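Malonyl CoA-acyl carrier protein transacylase (Clostridium perfringens, PDB 3PTW) probably transfers the malonyl group from malonyl-CoA to acyl carrier protein, a step that supplies fatty acid synthesis with its extender unit. Local coordinates at residues A[96-101]-A[224-229]; A[65-70]-A[90-95]; A[147-152]-A[179-184]; A[229-234]-A[242-247]. All blocks are in the same frame, centred on the assembly; numbering follows the deposited sequence.

Contact 1. Residues A[96-101]-A[224-229]; sequences SALIHS and GIVMSN
Helix residues 96-100 lie against strand 225-228, with the CA atoms of Ala97 and Val226 6.3 Å apart and those of Ser101 and Gly224 6.2 Å apart. This is helix-on-sheet packing in the acyltransferase fold. The helix is the one that follows the probable nucleophile elbow, and the strand is a neighbour of strand 86-89 in the central sheet, running parallel to it. Val226 carries the contact from the strand side, and its two methyls divide the work. CG1 is anti to the backbone N (chi1 175°) and reaches the helix between two side chains. It meets Ala97 CB at 3.8 Å and Leu98 CD2 at 4.0 Å. The Leu98 and Val226 side chains cross at about a right angle. The other methyl, CG2, touches Ser101 CB at 3.8 Å. All four residues are buried. Around them, Leu98 also packs on Leu222 and Tyr235, and Ala97 on Phe8 of strand 4-8. The polar end of Ser101 is turned back on its own helix. Ser101 OG donates to Leu98 O at 2.7 Å, coming in 29° out of the carbonyl plane.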
loop_
_atom_site.group_PDB
_atom_site.type_symbol
_atom_site.label_atom_id
_atom_site.label_comp_id
_atom_site.label_asym_id
_atom_site.label_seq_id
_atom_site.Cartn_x
_atom_site.Cartn_y
_atom_site.Cartn_z
ATOM N N SER A 96 -5.454 -4.959 -2.033
ATOM C CA SER A 96 -6.585 -4.444 -2.813
ATOM C C SER A 96 -6.394 -4.768 -4.295
ATOM O O SER A 96 -7.356 -5.005 -5.007
ATOM C CB SER A 96 -6.734 -2.918 -2.667
ATOM O OG SER A 96 -6.799 -2.486 -1.312
ATOM N N ALA A 97 -5.151 -4.715 -4.762
ATOM C CA ALA A 97 -4.865 -5.052 -6.156
ATOM C C ALA A 97 -5.171 -6.540 -6.416
ATOM O O ALA A 97 -5.851 -6.866 -7.393
ATOM C CB ALA A 97 -3.433 -4.695 -6.510
ATOM N N LEU A 98 -4.736 -7.429 -5.516
ATOM C CA LEU A 98 -4.983 -8.868 -5.699
ATOM C C LEU A 98 -6.462 -9.250 -5.631
ATOM O O LEU A 98 -6.872 -10.157 -6.339
ATOM C CB LEU A 98 -4.180 -9.729 -4.721
ATOM C CG LEU A 98 -2.662 -9.747 -4.876
ATOM C CD1 LEU A 98 -2.005 -10.360 -3.625
ATOM C CD2 LEU A 98 -2.237 -10.475 -6.131
ATOM N N ILE A 99 -7.237 -8.570 -4.779
ATOM C CA ILE A 99 -8.690 -8.712 -4.748
ATOM C C ILE A 99 -9.298 -8.212 -6.053
ATOM O O ILE A 99 -10.151 -8.871 -6.633
ATOM C CB ILE A 99 -9.348 -7.947 -3.550
ATOM C CG1 ILE A 99 -8.973 -8.593 -2.210
ATOM C CG2 ILE A 99 -10.894 -7.854 -3.730
ATOM C CD1 ILE A 99 -9.198 -7.685 -0.961
ATOM N N HIS A 100 -8.851 -7.050 -6.519
ATOM C CA HIS A 100 -9.338 -6.489 -7.791
ATOM C C HIS A 100 -9.100 -7.506 -8.909
ATOM O O HIS A 100 -9.968 -7.711 -9.760
ATOM C CB HIS A 100 -8.679 -5.117 -8.045
ATOM C CG HIS A 100 -8.816 -4.602 -9.444
ATOM N ND1 HIS A 100 -10.030 -4.476 -10.083
ATOM C CD2 HIS A 100 -7.883 -4.154 -10.317
ATOM C CE1 HIS A 100 -9.837 -3.996 -11.299
ATOM N NE2 HIS A 100 -8.543 -3.773 -11.458
ATOM N N SER A 101 -7.951 -8.193 -8.852
ATOM C CA SER A 101 -7.598 -9.204 -9.846
ATOM C C SER A 101 -8.425 -10.487 -9.741
ATOM O O SER A 101 -8.372 -11.311 -10.634
ATOM C CB SER A 101 -6.107 -9.569 -9.764
ATOM O OG SER A 101 -5.862 -10.592 -8.804
ATOM N N GLY A 224 -5.638 -9.855 -15.163
ATOM C CA GLY A 224 -4.815 -8.681 -15.396
ATOM C C GLY A 224 -3.463 -8.739 -14.715
ATOM O O GLY A 224 -2.929 -9.819 -14.414
ATOM N N ILE A 225 -2.897 -7.565 -14.484
ATOM C CA ILE A 225 -1.511 -7.455 -14.051
ATOM C C ILE A 225 -1.487 -6.777 -12.701
ATOM O O ILE A 225 -2.092 -5.717 -12.519
ATOM C CB ILE A 225 -0.659 -6.662 -15.067
ATOM C CG1 ILE A 225 -0.528 -7.446 -16.379
ATOM C CG2 ILE A 225 0.734 -6.348 -14.499
ATOM C CD1 ILE A 225 -0.001 -6.614 -17.556
ATOM N N VAL A 226 -0.819 -7.418 -11.748
ATOM C CA VAL A 226 -0.614 -6.839 -10.434
ATOM C C VAL A 226 0.887 -6.785 -10.240
ATOM O O VAL A 226 1.585 -7.774 -10.529
ATOM C CB VAL A 226 -1.279 -7.685 -9.322
ATOM C CG1 VAL A 226 -0.944 -7.128 -7.945
ATOM C CG2 VAL A 226 -2.773 -7.738 -9.528
ATOM N N MET A 227 1.383 -5.630 -9.800
ATOM C CA MET A 227 2.807 -5.470 -9.512
ATOM C C MET A 227 3.128 -5.956 -8.105
ATOM O O MET A 227 2.392 -5.671 -7.132
ATOM C CB MET A 227 3.275 -4.014 -9.697
ATOM C CG MET A 227 3.065 -3.450 -11.088
ATOM S SD MET A 227 3.937 -4.420 -12.342
ATOM C CE MET A 227 3.421 -3.686 -13.878
ATOM N N SER A 228 4.219 -6.708 -8.001
ATOM C CA SER A 228 4.693 -7.169 -6.708
ATOM C C SER A 228 5.677 -6.174 -6.117
ATOM O O SER A 228 6.659 -5.810 -6.775
ATOM C CB SER A 228 5.329 -8.557 -6.820
ATOM O OG SER A 228 6.248 -8.795 -5.743
ATOM N N ASN A 229 5.400 -5.746 -4.879
ATOM C CA ASN A 229 6.292 -4.889 -4.095
ATOM C C ASN A 229 7.652 -5.561 -3.861
ATOM O O ASN A 229 8.695 -4.893 -3.850
ATOM C CB ASN A 229 5.678 -4.521 -2.712
ATOM C CG ASN A 229 4.505 -3.513 -2.780
ATOM O OD1 ASN A 229 3.749 -3.383 -1.808
ATOM N ND2 ASN A 229 4.365 -2.791 -3.885
#

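Contact 2. Residues A[65-70]-A[90-95]; sequences AIITTN and LSLGEY
Tyr95 meets Ile67 through its CB, which lies 4.0 Å from Ile67 CD1, while its ring has Leu92 O of its own segment at the edge, in plane. The end of the tyrosine leads away from helix 59-79, and its side chain touches Leu245 and Gln248 of helix 241-248 and Arg116 of helix 106-122. The centre of the contact is aliphatic. Leu92 points at the helix with CG anti to its backbone N (chi1 174°), and its two methyls part between neighbouring isoleucines. Leu92 CD1 meets Ile67 CD1 and Ile67 CG1, both at 3.7 Å. Leu92 CD2 lies 3.8 Å from Ile66 CB and 3.9 Å from Ile66 CG2. The CB of Ile67 points to one side of Leu92, but its bent chain brings CD1 over to Leu92 and Tyr95. Both isoleucines cross the leucine at a slant. Every touching residue is buried, and the link is apolar throughout.

At the margin, Asn70 ND2 donates to Ala9 O and to Ser96 OG. Segment 90-95 is the turn and helix start of a probable nucleophile elbow, which follows strand 86-89. Ser91 sits at the turn with positive phi (65°); its OG is bonded to Arg116 NH2, and His199 touches its side chain. This is consistent with the serine active site of malonyl-CoA:ACP transacylases, here backed by helix 59-79 through Leu92.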
loop_
_atom_site.group_PDB
_atom_site.type_symbol
_atom_site.label_atom_id
_atom_site.label_comp_id
_atom_site.label_asym_id
_atom_site.label_seq_id
_atom_site.Cartn_x
_atom_site.Cartn_y
_atom_site.Cartn_z
ATOM N N ALA A 65 -9.632 -1.757 7.748
ATOM C CA ALA A 65 -10.354 -0.503 7.560
ATOM C C ALA A 65 -10.074 0.074 6.169
ATOM O O ALA A 65 -11.002 0.373 5.426
ATOM C CB ALA A 65 -10.007 0.483 8.647
ATOM N N ILE A 66 -8.802 0.197 5.818
ATOM C CA ILE A 66 -8.390 0.713 4.500
ATOM C C ILE A 66 -8.824 -0.200 3.351
ATOM O O ILE A 66 -9.346 0.270 2.333
ATOM C CB ILE A 66 -6.866 0.987 4.462
ATOM C CG1 ILE A 66 -6.551 2.175 5.370
ATOM C CG2 ILE A 66 -6.358 1.211 3.021
ATOM C CD1 ILE A 66 -5.104 2.501 5.491
ATOM N N ILE A 67 -8.643 -1.505 3.534
ATOM C CA ILE A 67 -8.999 -2.485 2.518
ATOM C C ILE A 67 -10.480 -2.388 2.129
ATOM O O ILE A 67 -10.812 -2.457 0.941
ATOM C CB ILE A 67 -8.623 -3.921 2.969
ATOM C CG1 ILE A 67 -7.095 -4.091 2.990
ATOM C CG2 ILE A 67 -9.295 -4.974 2.081
ATOM C CD1 ILE A 67 -6.390 -3.827 1.665
ATOM N N THR A 68 -11.338 -2.219 3.139
ATOM C CA THR A 68 -12.779 -2.044 2.953
ATOM C C THR A 68 -13.087 -0.749 2.221
ATOM O O THR A 68 -13.926 -0.719 1.326
ATOM C CB THR A 68 -13.545 -2.003 4.326
ATOM O OG1 THR A 68 -13.279 -3.200 5.069
ATOM C CG2 THR A 68 -15.051 -1.869 4.101
ATOM N N THR A 69 -12.426 0.318 2.643
ATOM C CA THR A 69 -12.595 1.637 2.053
ATOM C C THR A 69 -12.179 1.640 0.573
ATOM O O THR A 69 -12.938 2.110 -0.292
ATOM C CB THR A 69 -11.857 2.687 2.907
ATOM O OG1 THR A 69 -12.573 2.847 4.145
ATOM C CG2 THR A 69 -11.757 4.041 2.194
ATOM N N ASN A 70 -10.997 1.088 0.295
ATOM C CA ASN A 70 -10.499 0.894 -1.079
ATOM C C ASN A 70 -11.491 0.132 -1.976
ATOM O O ASN A 70 -11.695 0.494 -3.135
ATOM C CB ASN A 70 -9.127 0.189 -1.075
ATOM C CG ASN A 70 -7.999 1.063 -0.501
ATOM O OD1 ASN A 70 -8.221 2.203 -0.116
ATOM N ND2 ASN A 70 -6.778 0.519 -0.448
ATOM N N LEU A 90 1.165 -0.053 -2.155
ATOM C CA LEU A 90 2.418 0.198 -1.443
ATOM C C LEU A 90 2.248 -0.460 -0.090
ATOM O O LEU A 90 1.593 0.101 0.807
ATOM C CB LEU A 90 2.666 1.713 -1.325
ATOM C CG LEU A 90 3.851 2.432 -0.633
ATOM C CD1 LEU A 90 4.604 1.643 0.433
ATOM C CD2 LEU A 90 4.822 2.968 -1.597
ATOM N N SER A 91 2.818 -1.668 0.025
ATOM C CA SER A 91 2.586 -2.585 1.146
ATOM C C SER A 91 1.122 -3.068 1.172
ATOM O O SER A 91 0.773 -3.998 0.436
ATOM C CB SER A 91 3.067 -1.998 2.493
ATOM O OG SER A 91 2.839 -2.901 3.566
ATOM N N LEU A 92 0.270 -2.435 1.977
ATOM C CA LEU A 92 -1.095 -2.926 2.188
ATOM C C LEU A 92 -1.972 -2.949 0.934
ATOM O O LEU A 92 -2.731 -3.907 0.726
ATOM C CB LEU A 92 -1.810 -2.133 3.287
ATOM C CG LEU A 92 -3.296 -2.471 3.482
ATOM C CD1 LEU A 92 -3.498 -3.906 3.980
ATOM C CD2 LEU A 92 -3.959 -1.479 4.417
ATOM N N GLY A 93 -1.878 -1.900 0.117
ATOM C CA GLY A 93 -2.682 -1.783 -1.114
ATOM C C GLY A 93 -2.420 -2.876 -2.151
ATOM O O GLY A 93 -3.196 -3.027 -3.105
ATOM N N GLU A 94 -1.346 -3.651 -1.960
ATOM C CA GLU A 94 -1.083 -4.822 -2.804
ATOM C C GLU A 94 -2.205 -5.836 -2.651
ATOM O O GLU A 94 -2.559 -6.527 -3.613
ATOM C CB GLU A 94 0.259 -5.474 -2.462
ATOM C CG GLU A 94 0.556 -6.773 -3.242
ATOM C CD GLU A 94 2.032 -6.983 -3.451
ATOM O OE1 GLU A 94 2.768 -5.967 -3.585
ATOM O OE2 GLU A 94 2.461 -8.160 -3.488
ATOM N N TYR A 95 -2.791 -5.891 -1.449
ATOM C CA TYR A 95 -3.972 -6.734 -1.212
ATOM C C TYR A 95 -5.197 -6.266 -1.996
ATOM O O TYR A 95 -5.888 -7.088 -2.577
ATOM C CB TYR A 95 -4.271 -6.898 0.285
ATOM C CG TYR A 95 -3.268 -7.813 0.949
ATOM C CD1 TYR A 95 -3.517 -9.178 1.076
ATOM C CD2 TYR A 95 -2.045 -7.320 1.418
ATOM C CE1 TYR A 95 -2.587 -10.028 1.658
ATOM C CE2 TYR A 95 -1.104 -8.173 2.002
ATOM C CZ TYR A 95 -1.388 -9.519 2.121
ATOM O OH TYR A 95 -0.474 -10.378 2.695
#

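Contact 3. Residues A[147-152]-A[179-184]; sequences EKSSPY and MEFIKE
Phe181 and Lys148 make a partly buried helix-to-helix contact, far from the centre of the chain. It joins the later part of helix 139-149, and the short 3-10 turn after it, to the later part of helix 172-184. Phe181 is the hub, and its ring meets three residues of the other segment. Lys148 CB lies over one face, 4.0 Å from the ring centroid and 19° off the normal, a CH-pi contact displaced toward the rim. At the edge, in the ring plane, Ser149 OG comes within 3.4 Å of Phe181 CD1. That hydroxyl is bound to Ile145 O of its own helix. Lys148 O is also close, 3.6 Å from Phe181 CE1. Tyr152 adds a looser touch, its CE2 4.3 Å from Phe181 CE1, and its ring also has a cation-pi contact with Lys177. The extended Lys148 chain brings NZ to 5.0 Å from Glu184 OE1, and NZ also has a long, weak ion pair with Glu144 OE1.

The pair packs on the antiparallel sheet: Ser149 touches Val155, while Met179 and Ile182 rest on Ala189. Two helices side by side on a four-stranded antiparallel sheet are characteristic of the small, ferredoxin-like subdomain of malonyl-CoA:ACP transacylases.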
loop_
_atom_site.group_PDB
_atom_site.type_symbol
_atom_site.label_atom_id
_atom_site.label_comp_id
_atom_site.label_asym_id
_atom_site.label_seq_id
_atom_site.Cartn_x
_atom_site.Cartn_y
_atom_site.Cartn_z
ATOM N N GLU A 147 25.737 -0.268 5.065
ATOM C CA GLU A 147 27.049 -0.868 5.296
ATOM C C GLU A 147 27.705 -0.350 6.573
ATOM O O GLU A 147 28.154 -1.133 7.408
ATOM C CB GLU A 147 27.943 -0.605 4.074
ATOM C CG GLU A 147 29.449 -0.667 4.312
ATOM C CD GLU A 147 30.047 -2.024 3.987
ATOM O OE1 GLU A 147 31.276 -2.063 3.714
ATOM O OE2 GLU A 147 29.308 -3.045 3.995
ATOM N N LYS A 148 27.747 0.968 6.725
ATOM C CA LYS A 148 28.404 1.582 7.868
ATOM C C LYS A 148 27.645 1.360 9.162
ATOM O O LYS A 148 28.254 1.346 10.237
ATOM C CB LYS A 148 28.564 3.084 7.649
ATOM C CG LYS A 148 29.626 3.472 6.658
ATOM C CD LYS A 148 29.478 4.945 6.332
ATOM C CE LYS A 148 30.779 5.543 5.845
ATOM N NZ LYS A 148 30.599 7.003 5.679
ATOM N N SER A 149 26.326 1.189 9.057
ATOM C CA SER A 149 25.453 1.148 10.232
ATOM C C SER A 149 25.225 -0.265 10.759
ATOM O O SER A 149 24.819 -0.432 11.903
ATOM C CB SER A 149 24.093 1.810 9.938
ATOM O OG SER A 149 24.237 3.130 9.442
ATOM N N SER A 150 25.499 -1.276 9.930
ATOM C CA SER A 150 25.179 -2.667 10.276
ATOM C C SER A 150 25.961 -3.274 11.457
ATOM O O SER A 150 25.450 -4.171 12.112
ATOM C CB SER A 150 25.253 -3.567 9.043
ATOM O OG SER A 150 24.092 -3.388 8.248
ATOM N N PRO A 151 27.187 -2.786 11.738
ATOM C CA PRO A 151 27.838 -3.258 12.969
ATOM C C PRO A 151 27.121 -2.823 14.260
ATOM O O PRO A 151 27.419 -3.347 15.325
ATOM C CB PRO A 151 29.237 -2.623 12.904
ATOM C CG PRO A 151 29.455 -2.306 11.454
ATOM C CD PRO A 151 28.090 -1.957 10.920
ATOM N N TYR A 152 26.185 -1.878 14.160
ATOM C CA TYR A 152 25.491 -1.358 15.340
ATOM C C TYR A 152 24.154 -2.044 15.520
ATOM O O TYR A 152 23.421 -1.780 16.483
ATOM C CB TYR A 152 25.332 0.163 15.257
ATOM C CG TYR A 152 26.655 0.891 15.259
ATOM C CD1 TYR A 152 27.351 1.114 16.458
ATOM C CD2 TYR A 152 27.231 1.338 14.068
ATOM C CE1 TYR A 152 28.575 1.776 16.470
ATOM C CE2 TYR A 152 28.467 2.004 14.067
ATOM C CZ TYR A 152 29.128 2.219 15.268
ATOM O OH TYR A 152 30.339 2.876 15.283
ATOM N N MET A 179 21.257 7.630 10.802
ATOM C CA MET A 179 20.871 9.044 10.744
ATOM C C MET A 179 22.083 9.972 10.834
ATOM O O MET A 179 22.178 10.929 10.060
ATOM C CB MET A 179 19.865 9.369 11.851
ATOM C CG MET A 179 18.470 8.751 11.657
ATOM S SD MET A 179 17.394 9.067 13.085
ATOM C CE MET A 179 17.359 10.877 13.047
ATOM N N GLU A 180 22.997 9.685 11.769
ATOM C CA GLU A 180 24.291 10.378 11.863
ATOM C C GLU A 180 25.043 10.295 10.537
ATOM O O GLU A 180 25.440 11.321 9.997
ATOM C CB GLU A 180 25.186 9.801 12.980
ATOM C CG GLU A 180 24.801 10.170 14.411
ATOM C CD GLU A 180 25.744 9.563 15.457
ATOM O OE1 GLU A 180 25.285 9.299 16.594
ATOM O OE2 GLU A 180 26.937 9.344 15.154
ATOM N N PHE A 181 25.228 9.078 10.020
ATOM C CA PHE A 181 25.948 8.863 8.757
ATOM C C PHE A 181 25.289 9.566 7.559
ATOM O O PHE A 181 25.987 10.114 6.692
ATOM C CB PHE A 181 26.138 7.364 8.453
ATOM C CG PHE A 181 27.046 6.645 9.419
ATOM C CD1 PHE A 181 26.642 5.453 10.006
ATOM C CD2 PHE A 181 28.305 7.156 9.744
ATOM C CE1 PHE A 181 27.473 4.771 10.910
ATOM C CE2 PHE A 181 29.152 6.485 10.649
ATOM C CZ PHE A 181 28.729 5.289 11.232
ATOM N N ILE A 182 23.958 9.564 7.518
ATOM C CA ILE A 182 23.224 10.242 6.439
ATOM C C ILE A 182 23.532 11.748 6.429
ATOM O O ILE A 182 23.809 12.327 5.370
ATOM C CB ILE A 182 21.697 9.943 6.505
ATOM C CG1 ILE A 182 21.434 8.518 6.031
ATOM C CG2 ILE A 182 20.884 10.901 5.637
ATOM C CD1 ILE A 182 20.202 7.894 6.609
ATOM N N LYS A 183 23.515 12.365 7.611
ATOM C CA LYS A 183 23.857 13.789 7.750
ATOM C C LYS A 183 25.231 14.116 7.175
ATOM O O LYS A 183 25.373 15.016 6.348
ATOM C CB LYS A 183 23.782 14.231 9.219
ATOM C CG LYS A 183 22.729 15.287 9.503
ATOM C CD LYS A 183 23.237 16.706 9.201
ATOM C CE LYS A 183 23.758 17.410 10.456
ATOM N NZ LYS A 183 25.027 16.819 10.985
ATOM N N GLU A 184 26.228 13.351 7.597
ATOM C CA GLU A 184 27.624 13.595 7.239
ATOM C C GLU A 184 27.881 13.611 5.737
ATOM O O GLU A 184 28.913 14.117 5.293
ATOM C CB GLU A 184 28.506 12.528 7.871
ATOM C CG GLU A 184 28.352 12.411 9.372
ATOM C CD GLU A 184 29.280 11.377 9.965
ATOM O OE1 GLU A 184 29.640 10.413 9.256
ATOM O OE2 GLU A 184 29.648 11.532 11.144
#

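Contact 4. Residues A[229-234]-A[242-247]; sequences NVKGEA and IELLTS
Van der Waals packing of Val230 against segment 242-247 of helix 241-248 forms the centre of this contact. Val230 CG2 sits 3.7 Å from Ser247 CB and also comes 3.4 Å from the carbonyl oxygen, Leu244 O. Its CG1, anti to the backbone N (chi1 168°), lies 4.4 Å from Leu244 CD1. The aliphatic part of Lys231 completes the patch, with Lys231 CD 3.8 Å from Leu244 CD2.

The polar link across the segments is a water. It accepts from Val230 N at 3.2 Å and donates to Leu244 O at 3.1 Å.

Other polar bonds stay on one side or lead outward. Lys231 bends at chi3 (65°), and its NZ donates to Ala234 O at 2.9 Å. The same NZ forms a salt bridge with Asp239, so a charge pair and a carbonyl hold it. On the helix, Ser247 OG donates to Glu243 O from above the carbonyl plane, on the opposite face from Ser247 N.

The turn leads from strand 225-228 to strand 233-234, where Gly232 and Glu233 face Ser228 in a G1 beta bulge. Helix 241-248 lies beside it, with Leu245 packing on helix 93-100 and Thr246 on helix 204-214.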
loop_
_atom_site.group_PDB
_atom_site.type_symbol
_atom_site.label_atom_id
_atom_site.label_comp_id
_atom_site.label_asym_id
_atom_site.label_seq_id
_atom_site.Cartn_x
_atom_site.Cartn_y
_atom_site.Cartn_z
ATOM N N ASN A 229 5.400 -5.746 -4.879
ATOM C CA ASN A 229 6.292 -4.889 -4.095
ATOM C C ASN A 229 7.652 -5.561 -3.861
ATOM O O ASN A 229 8.695 -4.893 -3.850
ATOM C CB ASN A 229 5.678 -4.521 -2.712
ATOM C CG ASN A 229 4.505 -3.513 -2.780
ATOM O OD1 ASN A 229 3.749 -3.383 -1.808
ATOM N ND2 ASN A 229 4.365 -2.791 -3.885
ATOM N N VAL A 230 7.643 -6.875 -3.645
ATOM C CA VAL A 230 8.890 -7.629 -3.417
ATOM C C VAL A 230 9.748 -7.676 -4.684
ATOM O O VAL A 230 10.960 -7.425 -4.634
ATOM C CB VAL A 230 8.631 -9.092 -2.920
ATOM C CG1 VAL A 230 9.915 -9.938 -2.980
ATOM C CG2 VAL A 230 8.097 -9.082 -1.505
ATOM N N LYS A 231 9.108 -8.008 -5.803
ATOM C CA LYS A 231 9.795 -8.233 -7.079
ATOM C C LYS A 231 10.219 -6.938 -7.774
ATOM O O LYS A 231 11.229 -6.916 -8.474
ATOM C CB LYS A 231 8.876 -9.017 -8.023
ATOM C CG LYS A 231 8.675 -10.507 -7.653
ATOM C CD LYS A 231 7.842 -11.252 -8.725
ATOM C CE LYS A 231 8.565 -11.310 -10.064
ATOM N NZ LYS A 231 7.745 -11.966 -11.107
ATOM N N GLY A 232 9.429 -5.872 -7.588
ATOM C CA GLY A 232 9.576 -4.645 -8.368
ATOM C C GLY A 232 9.066 -4.823 -9.793
ATOM O O GLY A 232 9.524 -4.142 -10.708
ATOM N N GLU A 233 8.122 -5.748 -9.978
ATOM C CA GLU A 233 7.599 -6.099 -11.304
ATOM C C GLU A 233 6.392 -7.015 -11.149
ATOM O O GLU A 233 6.024 -7.381 -10.026
ATOM C CB GLU A 233 8.668 -6.761 -12.191
ATOM C CG GLU A 233 9.333 -7.981 -11.592
ATOM C CD GLU A 233 10.491 -8.512 -12.427
ATOM O OE1 GLU A 233 11.142 -7.722 -13.144
ATOM O OE2 GLU A 233 10.762 -9.730 -12.348
ATOM N N ALA A 234 5.787 -7.383 -12.274
ATOM C CA ALA A 234 4.507 -8.091 -12.260
ATOM C C ALA A 234 4.610 -9.491 -11.646
ATOM O O ALA A 234 5.623 -10.180 -11.823
ATOM C CB ALA A 234 3.912 -8.156 -13.687
ATOM N N ILE A 242 1.623 -16.803 -2.207
ATOM C CA ILE A 242 1.845 -16.867 -0.755
ATOM C C ILE A 242 3.249 -16.405 -0.348
ATOM O O ILE A 242 3.408 -15.660 0.621
ATOM C CB ILE A 242 1.552 -18.294 -0.211
ATOM C CG1 ILE A 242 0.047 -18.602 -0.318
ATOM C CG2 ILE A 242 2.079 -18.475 1.233
ATOM C CD1 ILE A 242 -0.257 -20.068 -0.625
ATOM N N GLU A 243 4.256 -16.822 -1.101
ATOM C CA GLU A 243 5.642 -16.501 -0.764
ATOM C C GLU A 243 5.954 -15.037 -1.020
ATOM O O GLU A 243 6.649 -14.413 -0.234
ATOM C CB GLU A 243 6.601 -17.400 -1.539
ATOM C CG GLU A 243 8.042 -16.975 -1.519
ATOM C CD GLU A 243 8.770 -17.446 -2.763
ATOM O OE1 GLU A 243 9.117 -16.580 -3.605
ATOM O OE2 GLU A 243 8.962 -18.683 -2.910
ATOM N N LEU A 244 5.446 -14.500 -2.128
ATOM C CA LEU A 244 5.598 -13.072 -2.427
ATOM C C LEU A 244 4.895 -12.184 -1.395
ATOM O O LEU A 244 5.294 -11.046 -1.186
ATOM C CB LEU A 244 5.087 -12.762 -3.827
ATOM C CG LEU A 244 6.118 -12.568 -4.962
ATOM C CD1 LEU A 244 7.481 -13.213 -4.726
ATOM C CD2 LEU A 244 5.534 -13.041 -6.264
ATOM N N LEU A 245 3.863 -12.723 -0.758
ATOM C CA LEU A 245 3.081 -11.986 0.242
ATOM C C LEU A 245 3.721 -12.184 1.619
ATOM O O LEU A 245 3.719 -11.288 2.473
ATOM C CB LEU A 245 1.638 -12.484 0.230
ATOM C CG LEU A 245 0.453 -11.646 -0.268
ATOM C CD1 LEU A 245 0.816 -10.520 -1.233
ATOM C CD2 LEU A 245 -0.627 -12.562 -0.835
ATOM N N THR A 246 4.295 -13.361 1.809
ATOM C CA THR A 246 5.100 -13.659 2.991
ATOM C C THR A 246 6.326 -12.744 3.030
ATOM O O THR A 246 6.504 -12.010 3.996
ATOM C CB THR A 246 5.483 -15.151 3.006
ATOM O OG1 THR A 246 4.312 -15.907 3.338
ATOM C CG2 THR A 246 6.595 -15.453 4.014
ATOM N N SER A 247 7.152 -12.800 1.980
ATOM C CA SER A 247 8.312 -11.910 1.810
ATOM C C SER A 247 8.023 -10.400 1.974
ATOM O O SER A 247 8.840 -9.664 2.534
ATOM C CB SER A 247 8.944 -12.145 0.434
ATOM O OG SER A 247 9.455 -13.457 0.329
HETATM O O HOH W 1 5.032 -8.721 -3.206
#

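Overall arrangement
Contacts 1 and 2 are buried core packing and share helix 93-100. One sets that helix on strand 225-228, the other on helix 59-79, and both depend on aliphatic methyls. Contact 4 adjoins contact 1 and shares Asn229 with it. It is only partly buried, and a water and a lysine enter its chemistry. Asn229 also ties contacts 1 and 4 to contact 2 through probable hydrogen bonds: its OD1 accepts from Ser91 N and its N donates to Glu94 OE1. Contact 3 stands apart, its centre about 36 Å from that of contact 1. It lies in the other subdomain, nearer the surface, and centres on an aromatic ring among polar residues.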